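Charybdin (Charybdis maritima, PDB 2B7U) belongs to the plant ribosome-inactivating proteins and has the mixed alpha and beta fold of that family. Local coordinates at residues A[13-21]-A[135-143]; A[71-80]-A[161-170]. All blocks are in the same frame, centred on the assembly; numbering follows the deposited sequence.

Interaction 1 (A[13-21]-A[135-143]); sequences ELDIERLTG and KNALQDAVS
Lys135 reaches from the first turn of helix 135-147 to the turn that follows strand 7-15 and donates from NZ to two of its backbone carbonyls. Its CG stands anti to the backbone N (chi1 -177°) and every later torsion is extended, which carries the amine across to the turn. Lys135 NZ lies 2.8 Å from Glu17 O, well above that carbonyl's plane, and 2.9 Å from Leu19 O, tilted only 17° from the plane. The lysine side chain passes close to the turn, Lys135 CE lying 3.0 Å from Ile16 O.

Ile16, the first residue of this type I turn, packs beside the lysine. With CG1 anti to its carbonyl carbon, its two branches part. Ile16 CD1 meets Leu138 CD2 at 3.6 Å, the leucine lying athwart the isoleucine. Ile16 CG2 is 3.6 Å from Gln139 CG, and these two side chains run antiparallel. Leu19 CD1 touches Leu138 CD2 from the far end of the turn. Gln139 joins the polar part through a water that donates to its OE1 and to Glu17 O. Asp15 OD1 accepts from Glu17 N in an Asx turn.

The ammonium group thus gathers carbonyl oxygens that the turn does not pair internally, and its charge is probably eased by their dipoles, while Ile16, Leu19 and Leu138 make the apolar part of the contact.

Interaction 2 (A[71-80]-A[161-170]); sequences VRIHRDDLVL and VSQMFCEATR
Arg170 lays its guanidinium beside the CB of Leu78, with NH2 3.7 Å from that CB. At the guanidinium edge Arg170 NH2 donates to Asp77 O at 2.8 Å, the acceptor near the guanidinium plane and the donor in the carbonyl plane. In the conformer described here, Leu78 CD1 lies 3.8 Å from Thr169 CG2, a contact that remains doubtful because the leucine has a second conformer. Cys166 SG lies 4.0 Å from Ile73 CD1. Leu80 CD1 and Val71 CG2 both reach Val161 CG1.

The second shell fixes these groups. Arg170 NH1 is held by a salt bridge to Glu167, whose OE2 is also bonded to Tyr117, and Trp202 gives the arginine a cation-pi contact. Asp77 OD2 accepts from Val79 N, an Asx turn that shapes the loop offering the carbonyl. Thr169 OG1 bonds back to Phe165 O at 2.6 Å. One water joins Leu80 N to Ser162 OG, itself bonded to Tyr117.

Helix 151-170, with a wider pi-type turn at 162-167, thus packs over the hairpin of strands 67-74 and 80-84 near the centre of the chain, with strand 56-64 and helix 21-35 alongside through Phe58 and Leu35 against Leu78.

The centres of the two contacts lie about 16 Å apart, and both rest on the same mixed six-stranded sheet: interaction 1 at the end of one of its outer strands, 7-15, interaction 2 on the inner strand 67-74 and the loop leading to 80-84. Helices 135-147 and 151-170 follow each other in the chain; the segments come in the order 13-21, 71-80, 135-143, 161-170, so the two contacts cross along the chain. Phe165 joins them, its CE1 3.9 Å from Leu14 CD2 and its CE2 3.8 Å from Leu138 CD1, with Met164 SD packing on Leu138 CB. The two consecutive helices thus pack on an outer and an inner part of the sheet; interaction 1 is partly buried, interaction 2 buried near the centre of the chain.

Interaction 1 (A[13-21]-A[135-143])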
ATOM      1  N   GLU A  13      10.564   6.060  -8.902  1.00 17.16           N
ATOM      2  CA  GLU A  13      10.039   7.330  -9.387  1.00 18.14           C
ATOM      3  C   GLU A  13       9.137   7.097 -10.592  1.00 18.03           C
ATOM      4  O   GLU A  13       9.462   6.318 -11.483  1.00 18.38           O
ATOM      5  CB  GLU A  13      11.196   8.275  -9.711  1.00 18.32           C
ATOM      6  CG  GLU A  13      10.783   9.609 -10.296  1.00 19.74           C
ATOM      7  CD  GLU A  13      11.960  10.557 -10.517  1.00 21.84           C
ATOM      8  OE1 GLU A  13      13.119  10.188 -10.164  1.00 27.55           O
ATOM      9  OE2 GLU A  13      11.736  11.672 -11.054  1.00 26.91           O
ATOM     10  N   LEU A  14       7.988   7.753 -10.601  1.00 17.85           N
ATOM     11  CA  LEU A  14       7.053   7.661 -11.715  1.00 17.78           C
ATOM     12  C   LEU A  14       6.575   9.042 -12.134  1.00 17.52           C
ATOM     13  O   LEU A  14       6.155   9.840 -11.287  1.00 15.71           O
ATOM     14  CB  LEU A  14       5.864   6.789 -11.331  1.00 17.80           C
ATOM     15  CG  LEU A  14       4.879   6.438 -12.449  1.00 17.83           C
ATOM     16  CD1 LEU A  14       5.528   5.589 -13.528  1.00 18.64           C
ATOM     17  CD2 LEU A  14       3.677   5.730 -11.880  1.00 18.85           C
ATOM     18  N   ASP A  15       6.644   9.333 -13.433  1.00 18.69           N
ATOM     19  CA  ASP A  15       5.996  10.538 -13.942  1.00 20.08           C
ATOM     20  C   ASP A  15       4.581  10.219 -14.415  1.00 19.72           C
ATOM     21  O   ASP A  15       4.376   9.301 -15.195  1.00 19.46           O
ATOM     22  CB  ASP A  15       6.761  11.219 -15.060  1.00 21.30           C
ATOM     23  CG  ASP A  15       6.213  12.626 -15.338  1.00 23.92           C
ATOM     24  OD1 ASP A  15       5.228  12.773 -16.094  1.00 27.07           O
ATOM     25  OD2 ASP A  15       6.716  13.611 -14.743  1.00 30.32           O
ATOM     26  N   ILE A  16       3.624  11.021 -13.967  1.00 20.15           N
ATOM     27  CA  ILE A  16       2.212  10.764 -14.182  1.00 21.39           C
ATOM     28  C   ILE A  16       1.706  11.262 -15.538  1.00 22.15           C
ATOM     29  O   ILE A  16       0.696  10.767 -16.013  1.00 22.81           O
ATOM     30  CB  ILE A  16       1.358  11.399 -13.029  1.00 21.72           C
ATOM     31  CG1 ILE A  16       1.951  11.065 -11.664  1.00 22.43           C
ATOM     32  CG2 ILE A  16      -0.101  10.947 -13.087  1.00 23.79           C
ATOM     33  CD1 ILE A  16       2.091   9.583 -11.432  1.00 20.78           C
ATOM     34  N   GLU A  17       2.396  12.209 -16.174  1.00 23.03           N
ATOM     35  CA  GLU A  17       1.849  12.852 -17.382  1.00 24.59           C
ATOM     36  C   GLU A  17       1.582  11.908 -18.557  1.00 24.57           C
ATOM     37  O   GLU A  17       0.504  11.963 -19.162  1.00 25.17           O
ATOM     38  CB  GLU A  17       2.745  14.005 -17.827  1.00 24.24           C
ATOM     39  CG  GLU A  17       2.151  14.814 -18.964  1.00 25.49           C
ATOM     40  CD  GLU A  17       3.065  15.918 -19.439  1.00 26.29           C
ATOM     41  OE1 GLU A  17       4.140  16.121 -18.834  1.00 28.11           O
ATOM     42  OE2 GLU A  17       2.707  16.577 -20.440  1.00 29.48           O
ATOM     43  N   ARG A  18       2.548  11.046 -18.872  1.00 25.38           N
ATOM     44  CA  ARG A  18       2.436  10.103 -20.003  1.00 26.14           C
ATOM     45  C   ARG A  18       1.940   8.711 -19.563  1.00 25.06           C
ATOM     46  O   ARG A  18       1.980   7.754 -20.341  1.00 25.60           O
ATOM     47  CB  ARG A  18       3.785  10.020 -20.762  1.00 27.61           C
ATOM     48  CG  ARG A  18       4.720   8.806 -20.509  1.00 30.73           C
ATOM     49  CD  ARG A  18       4.979   8.523 -19.039  1.00 34.90           C
ATOM     50  NE  ARG A  18       5.532   7.181 -18.805  1.00 35.65           N
ATOM     51  CZ  ARG A  18       5.380   6.493 -17.673  1.00 38.44           C
ATOM     52  NH1 ARG A  18       4.673   7.002 -16.671  1.00 39.92           N
ATOM     53  NH2 ARG A  18       5.926   5.287 -17.533  1.00 38.49           N
ATOM     54  N   LEU A  19       1.464   8.618 -18.324  1.00 23.85           N
ATOM     55  CA  LEU A  19       1.123   7.338 -17.706  1.00 22.81           C
ATOM     56  C   LEU A  19       0.023   6.626 -18.504  1.00 21.61           C
ATOM     57  O   LEU A  19      -0.995   7.233 -18.840  1.00 21.48           O
ATOM     58  CB  LEU A  19       0.630   7.573 -16.265  1.00 22.83           C
ATOM     59  CG  LEU A  19       1.182   6.779 -15.079  1.00 25.58           C
ATOM     60  CD1 LEU A  19       0.120   6.692 -13.987  1.00 24.25           C
ATOM     61  CD2 LEU A  19       1.689   5.442 -15.440  1.00 23.84           C
ATOM     62  N   THR A  20       0.228   5.343 -18.795  1.00 19.66           N
ATOM     63  CA  THR A  20      -0.800   4.521 -19.426  1.00 19.11           C
ATOM     64  C   THR A  20      -1.072   3.302 -18.554  1.00 17.68           C
ATOM     65  O   THR A  20      -0.321   3.033 -17.611  1.00 17.31           O
ATOM     66  CB  THR A  20      -0.376   4.032 -20.816  1.00 19.81           C
ATOM     67  OG1 THR A  20       0.702   3.091 -20.708  1.00 19.53           O
ATOM     68  CG2 THR A  20       0.053   5.196 -21.677  1.00 19.85           C
ATOM     69  N   GLY A  21      -2.130   2.564 -18.887  1.00 17.43           N
ATOM     70  CA  GLY A  21      -2.454   1.307 -18.196  1.00 16.75           C
ATOM     71  C   GLY A  21      -1.261   0.380 -18.164  1.00 17.13           C
ATOM     72  O   GLY A  21      -0.929  -0.196 -17.117  1.00 17.02           O
ATOM     73  N   LYS A 135      -6.140   8.599 -13.651  1.00 18.80           N
ATOM     74  CA  LYS A 135      -4.925   9.369 -13.889  1.00 18.46           C
ATOM     75  C   LYS A 135      -5.105  10.834 -13.492  1.00 18.58           C
ATOM     76  O   LYS A 135      -4.224  11.446 -12.888  1.00 17.92           O
ATOM     77  CB  LYS A 135      -4.537   9.266 -15.368  1.00 18.43           C
ATOM     78  CG  LYS A 135      -3.261   9.958 -15.767  1.00 19.09           C
ATOM     79  CD  LYS A 135      -3.014   9.721 -17.240  1.00 19.96           C
ATOM     80  CE  LYS A 135      -1.778  10.416 -17.756  1.00 22.50           C
ATOM     81  NZ  LYS A 135      -1.533  10.060 -19.198  1.00 22.75           N
ATOM     82  N   ASN A 136      -6.257  11.396 -13.838  1.00 17.97           N
ATOM     83  CA  ASN A 136      -6.553  12.775 -13.456  1.00 18.70           C
ATOM     84  C   ASN A 136      -6.520  12.950 -11.935  1.00 18.33           C
ATOM     85  O   ASN A 136      -6.007  13.947 -11.440  1.00 17.37           O
ATOM     86  CB  ASN A 136      -7.892  13.233 -14.038  1.00 19.68           C
ATOM     87  CG  ASN A 136      -7.848  13.432 -15.562  1.00 22.06           C
ATOM     88  OD1 ASN A 136      -8.851  13.237 -16.239  1.00 28.75           O
ATOM     89  ND2 ASN A 136      -6.700  13.830 -16.091  1.00 23.96           N
ATOM     90  N   ALA A 137      -7.033  11.967 -11.189  1.00 17.35           N
ATOM     91  CA  ALA A 137      -7.023  12.047  -9.718  1.00 17.80           C
ATOM     92  C   ALA A 137      -5.603  11.954  -9.164  1.00 16.91           C
ATOM     93  O   ALA A 137      -5.260  12.621  -8.183  1.00 16.49           O
ATOM     94  CB  ALA A 137      -7.912  10.980  -9.112  1.00 18.46           C
ATOM     95  N   LEU A 138      -4.778  11.122  -9.781  1.00 16.80           N
ATOM     96  CA  LEU A 138      -3.392  11.002  -9.361  1.00 17.62           C
ATOM     97  C   LEU A 138      -2.627  12.290  -9.651  1.00 17.36           C
ATOM     98  O   LEU A 138      -1.822  12.722  -8.856  1.00 17.65           O
ATOM     99  CB  LEU A 138      -2.754   9.795 -10.028  1.00 18.39           C
ATOM    100  CG  LEU A 138      -1.388   9.368  -9.529  1.00 19.01           C
ATOM    101  CD1 LEU A 138      -1.361   9.194  -8.007  1.00 19.72           C
ATOM    102  CD2 LEU A 138      -0.988   8.105 -10.288  1.00 19.59           C
ATOM    103  N   GLN A 139      -2.906  12.923 -10.783  1.00 16.89           N
ATOM    104  CA  GLN A 139      -2.293  14.185 -11.105  1.00 16.64           C
ATOM    105  C   GLN A 139      -2.646  15.233 -10.052  1.00 16.19           C
ATOM    106  O   GLN A 139      -1.777  15.962  -9.546  1.00 16.48           O
ATOM    107  CB  GLN A 139      -2.750  14.635 -12.492  1.00 16.50           C
ATOM    108  CG  GLN A 139      -2.137  13.829 -13.632  1.00 18.06           C
ATOM    109  CD  GLN A 139      -2.737  14.144 -15.013  1.00 17.25           C
ATOM    110  OE1 GLN A 139      -2.356  13.528 -16.008  1.00 22.87           O
ATOM    111  NE2 GLN A 139      -3.666  15.085 -15.070  1.00 21.75           N
ATOM    112  N   ASP A 140      -3.921  15.289  -9.698  1.00 15.60           N
ATOM    113  CA  ASP A 140      -4.378  16.226  -8.679  1.00 16.74           C
ATOM    114  C   ASP A 140      -3.744  15.945  -7.317  1.00 16.03           C
ATOM    115  O   ASP A 140      -3.407  16.854  -6.559  1.00 16.76           O
ATOM    116  CB  ASP A 140      -5.903  16.177  -8.568  1.00 17.67           C
ATOM    117  CG  ASP A 140      -6.598  16.563  -9.851  1.00 24.07           C
ATOM    118  OD1 ASP A 140      -5.996  17.309 -10.672  1.00 29.86           O
ATOM    119  OD2 ASP A 140      -7.754  16.110 -10.046  1.00 32.92           O
ATOM    120  N   ALA A 141      -3.592  14.670  -6.989  1.00 15.63           N
ATOM    121  CA  ALA A 141      -2.974  14.300  -5.731  1.00 16.22           C
ATOM    122  C   ALA A 141      -1.547  14.772  -5.631  1.00 16.02           C
ATOM    123  O   ALA A 141      -1.145  15.286  -4.590  1.00 15.76           O
ATOM    124  CB  ALA A 141      -3.015  12.799  -5.548  1.00 16.45           C
ATOM    125  N   VAL A 142      -0.750  14.596  -6.676  1.00 16.46           N
ATOM    126  CA  VAL A 142       0.633  15.107  -6.547  1.00 17.52           C
ATOM    127  C   VAL A 142       0.666  16.641  -6.477  1.00 16.97           C
ATOM    128  O   VAL A 142       1.426  17.204  -5.698  1.00 16.23           O
ATOM    129  CB  VAL A 142       1.751  14.437  -7.455  1.00 20.38           C
ATOM    130  CG1 VAL A 142       1.299  13.150  -8.181  1.00 19.97           C
ATOM    131  CG2 VAL A 142       2.515  15.409  -8.267  1.00 19.69           C
ATOM    132  N   SER A 143      -0.206  17.315  -7.225  1.00 16.32           N
ATOM    133  CA  SER A 143      -0.277  18.777  -7.147  1.00 16.90           C
ATOM    134  C   SER A 143      -0.587  19.258  -5.739  1.00 16.64           C
ATOM    135  O   SER A 143       0.034  20.186  -5.228  1.00 16.71           O
ATOM    136  CB  SER A 143      -1.334  19.305  -8.112  1.00 17.84           C
ATOM    137  OG  SER A 143      -1.003  18.967  -9.432  1.00 22.70           O
TER
HETATM  138  O   HOH W   1      -1.561  14.098 -18.508  1.00 32.15           O

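Interaction 2 (A[71-80]-A[161-170])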
ATOM      1  N   VAL A  71       6.799  10.208  -1.210  1.00 14.66           N
ATOM      2  CA  VAL A  71       6.098   9.547  -0.114  1.00 15.21           C
ATOM      3  C   VAL A  71       7.006   8.478   0.475  1.00 14.78           C
ATOM      4  O   VAL A  71       7.631   7.722  -0.259  1.00 15.36           O
ATOM      5  CB  VAL A  71       4.760   8.926  -0.595  1.00 15.81           C
ATOM      6  CG1 VAL A  71       4.013   8.353   0.559  1.00 17.36           C
ATOM      7  CG2 VAL A  71       3.904  10.024  -1.292  1.00 17.68           C
ATOM      8  N   ARG A  72       7.066   8.406   1.794  1.00 13.45           N
ATOM      9  CA  ARG A  72       7.903   7.399   2.476  1.00 13.87           C
ATOM     10  C   ARG A  72       6.968   6.337   3.039  1.00 13.32           C
ATOM     11  O   ARG A  72       5.996   6.649   3.699  1.00 14.14           O
ATOM     12  CB  ARG A  72       8.688   8.027   3.592  1.00 14.71           C
ATOM     13  CG  ARG A  72       9.735   7.129   4.158  1.00 16.79           C
ATOM     14  CD  ARG A  72      10.898   7.919   4.739  1.00 18.72           C
ATOM     15  NE  ARG A  72      11.675   8.636   3.718  1.00 18.86           N
ATOM     16  CZ  ARG A  72      12.661   9.481   4.003  1.00 20.57           C
ATOM     17  NH1 ARG A  72      12.988   9.738   5.266  1.00 20.45           N
ATOM     18  NH2 ARG A  72      13.317  10.080   3.018  1.00 22.70           N
ATOM     19  N   ILE A  73       7.260   5.088   2.694  1.00 12.66           N
ATOM     20  CA  ILE A  73       6.374   3.957   2.986  1.00 13.32           C
ATOM     21  C   ILE A  73       7.155   2.855   3.699  1.00 13.38           C
ATOM     22  O   ILE A  73       8.285   2.565   3.331  1.00 13.39           O
ATOM     23  CB  ILE A  73       5.802   3.428   1.651  1.00 13.67           C
ATOM     24  CG1 ILE A  73       5.017   4.547   0.947  1.00 14.24           C
ATOM     25  CG2 ILE A  73       4.897   2.226   1.874  1.00 15.03           C
ATOM     26  CD1 ILE A  73       4.565   4.248  -0.466  1.00 15.88           C
ATOM     27  N   HIS A  74       6.518   2.197   4.665  1.00 13.12           N
ATOM     28  CA  HIS A  74       7.119   1.035   5.326  1.00 14.49           C
ATOM     29  C   HIS A  74       7.285  -0.154   4.370  1.00 15.26           C
ATOM     30  O   HIS A  74       6.346  -0.525   3.660  1.00 15.45           O
ATOM     31  CB  HIS A  74       6.259   0.584   6.494  1.00 14.75           C
ATOM     32  CG  HIS A  74       6.251   1.528   7.633  1.00 16.50           C
ATOM     33  ND1 HIS A  74       7.178   1.468   8.649  1.00 16.96           N
ATOM     34  CD2 HIS A  74       5.423   2.556   7.932  1.00 17.23           C
ATOM     35  CE1 HIS A  74       6.920   2.427   9.525  1.00 18.44           C
ATOM     36  NE2 HIS A  74       5.847   3.092   9.120  1.00 17.66           N
ATOM     37  N   ARG A  75       8.477  -0.756   4.382  1.00 16.52           N
ATOM     38  CA  ARG A  75       8.796  -1.820   3.443  1.00 18.22           C
ATOM     39  C   ARG A  75       8.226  -3.145   3.893  1.00 18.94           C
ATOM     40  O   ARG A  75       8.056  -4.045   3.067  1.00 20.88           O
ATOM     41  CB  ARG A  75      10.301  -1.933   3.217  1.00 19.30           C
ATOM     42  CG  ARG A  75      10.597  -2.831   2.063  1.00 21.39           C
ATOM     43  CD  ARG A  75      12.063  -3.010   1.773  1.00 22.11           C
ATOM     44  NE  ARG A  75      12.265  -4.154   0.887  1.00 25.15           N
ATOM     45  CZ  ARG A  75      13.445  -4.488   0.386  1.00 26.67           C
ATOM     46  NH1 ARG A  75      13.551  -5.554  -0.405  1.00 27.21           N
ATOM     47  NH2 ARG A  75      14.515  -3.743   0.652  1.00 28.68           N
ATOM     48  N   ASP A  76       7.931  -3.272   5.178  1.00 17.75           N
ATOM     49  CA  ASP A  76       7.430  -4.538   5.702  1.00 17.97           C
ATOM     50  C   ASP A  76       5.910  -4.658   5.663  1.00 18.05           C
ATOM     51  O   ASP A  76       5.383  -5.742   5.511  1.00 18.94           O
ATOM     52  CB  ASP A  76       8.003  -4.831   7.103  1.00 17.87           C
ATOM     53  CG  ASP A  76       7.744  -3.722   8.099  1.00 21.54           C
ATOM     54  OD1 ASP A  76       7.306  -2.611   7.704  1.00 21.89           O
ATOM     55  OD2 ASP A  76       8.033  -3.959   9.285  1.00 26.87           O
ATOM     56  N   ASP A  77       5.182  -3.562   5.798  1.00 17.17           N
ATOM     57  CA  ASP A  77       3.725  -3.639   5.741  1.00 17.45           C
ATOM     58  C   ASP A  77       3.054  -2.731   4.714  1.00 16.60           C
ATOM     59  O   ASP A  77       1.834  -2.738   4.621  1.00 16.65           O
ATOM     60  CB  ASP A  77       3.127  -3.468   7.145  1.00 17.82           C
ATOM     61  CG  ASP A  77       3.331  -2.100   7.712  1.00 20.85           C
ATOM     62  OD1 ASP A  77       2.935  -1.861   8.885  1.00 24.51           O
ATOM     63  OD2 ASP A  77       3.880  -1.233   7.012  1.00 20.96           O
ATOM     64  N   LEU A  78       3.845  -2.008   3.922  1.00 14.99           N
ATOM     65  CA  LEU A  78       3.374  -1.117   2.874  1.00 15.69           C
ATOM     66  C   LEU A  78       2.456   0.009   3.362  1.00 15.55           C
ATOM     67  O   LEU A  78       1.682   0.579   2.596  1.00 17.02           O
ATOM     68  CB  LEU A  78       2.723  -1.917   1.731  1.00 16.10           C
ATOM     69  CG  LEU A  78       3.674  -2.889   1.046  0.65 17.23           C
ATOM     70  CD1 LEU A  78       2.983  -3.574  -0.154  0.65 14.86           C
ATOM     71  CD2 LEU A  78       4.964  -2.249   0.625  0.65 16.28           C
ATOM     72  N   VAL A  79       2.618   0.389   4.621  1.00 16.01           N
ATOM     73  CA  VAL A  79       1.857   1.470   5.196  1.00 16.40           C
ATOM     74  C   VAL A  79       2.568   2.809   4.922  1.00 16.36           C
ATOM     75  O   VAL A  79       3.774   2.962   5.112  1.00 15.64           O
ATOM     76  CB  VAL A  79       1.659   1.258   6.702  1.00 16.78           C
ATOM     77  CG1 VAL A  79       1.045   2.460   7.363  1.00 18.36           C
ATOM     78  CG2 VAL A  79       0.769   0.041   6.957  1.00 18.15           C
ATOM     79  N   LEU A  80       1.794   3.776   4.466  1.00 17.22           N
ATOM     80  CA  LEU A  80       2.322   5.112   4.195  1.00 18.04           C
ATOM     81  C   LEU A  80       2.705   5.776   5.526  1.00 17.78           C
ATOM     82  O   LEU A  80       1.930   5.770   6.490  1.00 19.34           O
ATOM     83  CB  LEU A  80       1.259   5.915   3.425  1.00 19.86           C
ATOM     84  CG  LEU A  80       1.738   7.000   2.459  1.00 24.06           C
ATOM     85  CD1 LEU A  80       0.723   7.228   1.358  1.00 25.40           C
ATOM     86  CD2 LEU A  80       1.991   8.285   3.240  1.00 26.52           C
ATOM     87  N   VAL A 161      -2.951   8.111  -3.288  1.00 13.91           N
ATOM     88  CA  VAL A 161      -1.653   7.473  -3.397  1.00 14.59           C
ATOM     89  C   VAL A 161      -1.641   6.083  -2.732  1.00 14.64           C
ATOM     90  O   VAL A 161      -1.155   5.092  -3.304  1.00 14.70           O
ATOM     91  CB  VAL A 161      -0.562   8.363  -2.802  1.00 14.90           C
ATOM     92  CG1 VAL A 161       0.742   7.588  -2.675  1.00 17.07           C
ATOM     93  CG2 VAL A 161      -0.406   9.640  -3.628  1.00 16.08           C
ATOM     94  N   SER A 162      -2.200   5.978  -1.541  1.00 13.82           N
ATOM     95  CA  SER A 162      -2.261   4.687  -0.847  1.00 14.03           C
ATOM     96  C   SER A 162      -3.012   3.651  -1.677  1.00 13.45           C
ATOM     97  O   SER A 162      -2.567   2.498  -1.771  1.00 14.38           O
ATOM     98  CB  SER A 162      -2.908   4.846   0.518  1.00 15.55           C
ATOM     99  OG  SER A 162      -2.814   3.629   1.253  1.00 19.65           O
ATOM    100  N   GLN A 163      -4.157   4.019  -2.252  1.00 12.39           N
ATOM    101  CA  GLN A 163      -4.941   3.079  -3.031  1.00 12.59           C
ATOM    102  C   GLN A 163      -4.203   2.679  -4.294  1.00 12.29           C
ATOM    103  O   GLN A 163      -4.044   1.493  -4.605  1.00 12.60           O
ATOM    104  CB  GLN A 163      -6.306   3.644  -3.363  1.00 12.42           C
ATOM    105  CG  GLN A 163      -7.233   3.778  -2.182  1.00 14.17           C
ATOM    106  CD  GLN A 163      -7.737   2.444  -1.713  1.00 14.49           C
ATOM    107  OE1 GLN A 163      -7.846   1.501  -2.498  1.00 14.39           O
ATOM    108  NE2 GLN A 163      -8.020   2.331  -0.407  1.00 17.23           N
ATOM    109  N   MET A 164      -3.715   3.660  -5.033  1.00 12.69           N
ATOM    110  CA  MET A 164      -3.152   3.352  -6.337  1.00 13.26           C
ATOM    111  C   MET A 164      -1.757   2.776  -6.334  1.00 13.04           C
ATOM    112  O   MET A 164      -1.327   2.207  -7.348  1.00 14.20           O
ATOM    113  CB  MET A 164      -3.224   4.593  -7.244  1.00 12.47           C
ATOM    114  CG  MET A 164      -4.629   5.051  -7.435  1.00 12.44           C
ATOM    115  SD  MET A 164      -4.832   6.442  -8.597  1.00 16.47           S
ATOM    116  CE  MET A 164      -4.601   5.607 -10.166  1.00 18.39           C
ATOM    117  N   PHE A 165      -1.039   2.896  -5.218  1.00 13.43           N
ATOM    118  CA  PHE A 165       0.293   2.285  -5.121  1.00 13.85           C
ATOM    119  C   PHE A 165       0.327   1.185  -4.081  1.00 15.51           C
ATOM    120  O   PHE A 165       0.682   0.056  -4.414  1.00 18.04           O
ATOM    121  CB  PHE A 165       1.352   3.364  -4.967  1.00 15.30           C
ATOM    122  CG  PHE A 165       1.440   4.216  -6.189  1.00 14.41           C
ATOM    123  CD1 PHE A 165       2.135   3.760  -7.291  1.00 17.55           C
ATOM    124  CD2 PHE A 165       0.729   5.384  -6.291  1.00 16.44           C
ATOM    125  CE1 PHE A 165       2.180   4.478  -8.467  1.00 17.64           C
ATOM    126  CE2 PHE A 165       0.755   6.123  -7.478  1.00 18.47           C
ATOM    127  CZ  PHE A 165       1.490   5.672  -8.569  1.00 17.70           C
ATOM    128  N   CYS A 166      -0.126   1.453  -2.874  1.00 14.68           N
ATOM    129  CA  CYS A 166      -0.030   0.403  -1.826  1.00 16.02           C
ATOM    130  C   CYS A 166      -1.046  -0.732  -2.041  1.00 15.23           C
ATOM    131  O   CYS A 166      -0.671  -1.917  -2.092  1.00 14.37           O
ATOM    132  CB  CYS A 166      -0.142   0.982  -0.455  1.00 15.68           C
ATOM    133  SG  CYS A 166       1.121   2.289  -0.191  1.00 21.38           S
ATOM    134  N   GLU A 167      -2.323  -0.401  -2.186  1.00 14.44           N
ATOM    135  CA  GLU A 167      -3.301  -1.452  -2.347  1.00 14.37           C
ATOM    136  C   GLU A 167      -3.126  -2.174  -3.694  1.00 14.34           C
ATOM    137  O   GLU A 167      -3.296  -3.383  -3.799  1.00 13.32           O
ATOM    138  CB  GLU A 167      -4.714  -0.919  -2.207  1.00 14.48           C
ATOM    139  CG  GLU A 167      -4.978  -0.143  -0.935  1.00 15.37           C
ATOM    140  CD  GLU A 167      -4.852  -0.944   0.327  1.00 18.72           C
ATOM    141  OE1 GLU A 167      -4.693  -2.191   0.257  1.00 17.46           O
ATOM    142  OE2 GLU A 167      -4.889  -0.332   1.422  1.00 21.77           O
ATOM    143  N   ALA A 168      -2.818  -1.428  -4.755  1.00 13.70           N
ATOM    144  CA  ALA A 168      -2.532  -2.049  -6.059  1.00 13.67           C
ATOM    145  C   ALA A 168      -1.339  -3.006  -5.994  1.00 13.50           C
ATOM    146  O   ALA A 168      -1.359  -4.078  -6.604  1.00 14.60           O
ATOM    147  CB  ALA A 168      -2.294  -0.971  -7.113  1.00 14.84           C
ATOM    148  N   THR A 169      -0.309  -2.645  -5.229  1.00 13.11           N
ATOM    149  CA  THR A 169       0.860  -3.506  -5.042  1.00 13.20           C
ATOM    150  C   THR A 169       0.454  -4.789  -4.307  1.00 12.03           C
ATOM    151  O   THR A 169       0.830  -5.891  -4.700  1.00 12.02           O
ATOM    152  CB  THR A 169       1.960  -2.744  -4.304  1.00 13.67           C
ATOM    153  OG1 THR A 169       2.441  -1.687  -5.164  1.00 14.08           O
ATOM    154  CG2 THR A 169       3.124  -3.608  -3.930  1.00 14.59           C
ATOM    155  N   ARG A 170      -0.399  -4.640  -3.315  1.00 12.38           N
ATOM    156  CA  ARG A 170      -0.859  -5.804  -2.525  1.00 12.17           C
ATOM    157  C   ARG A 170      -1.751  -6.773  -3.291  1.00 12.14           C
ATOM    158  O   ARG A 170      -1.717  -7.970  -3.004  1.00 13.06           O
ATOM    159  CB  ARG A 170      -1.587  -5.337  -1.283  1.00 12.17           C
ATOM    160  CG  ARG A 170      -0.789  -4.584  -0.244  1.00 12.97           C
ATOM    161  CD  ARG A 170      -1.726  -4.024   0.820  1.00 13.30           C
ATOM    162  NE  ARG A 170      -0.989  -3.439   1.935  1.00 14.94           N
ATOM    163  CZ  ARG A 170      -1.233  -2.248   2.476  1.00 17.61           C
ATOM    164  NH1 ARG A 170      -2.237  -1.498   2.045  1.00 20.37           N
ATOM    165  NH2 ARG A 170      -0.501  -1.825   3.488  1.00 18.41           N
TER
HETATM  166  O   HOH W   2      -0.976   3.090   3.510  1.00 31.16           O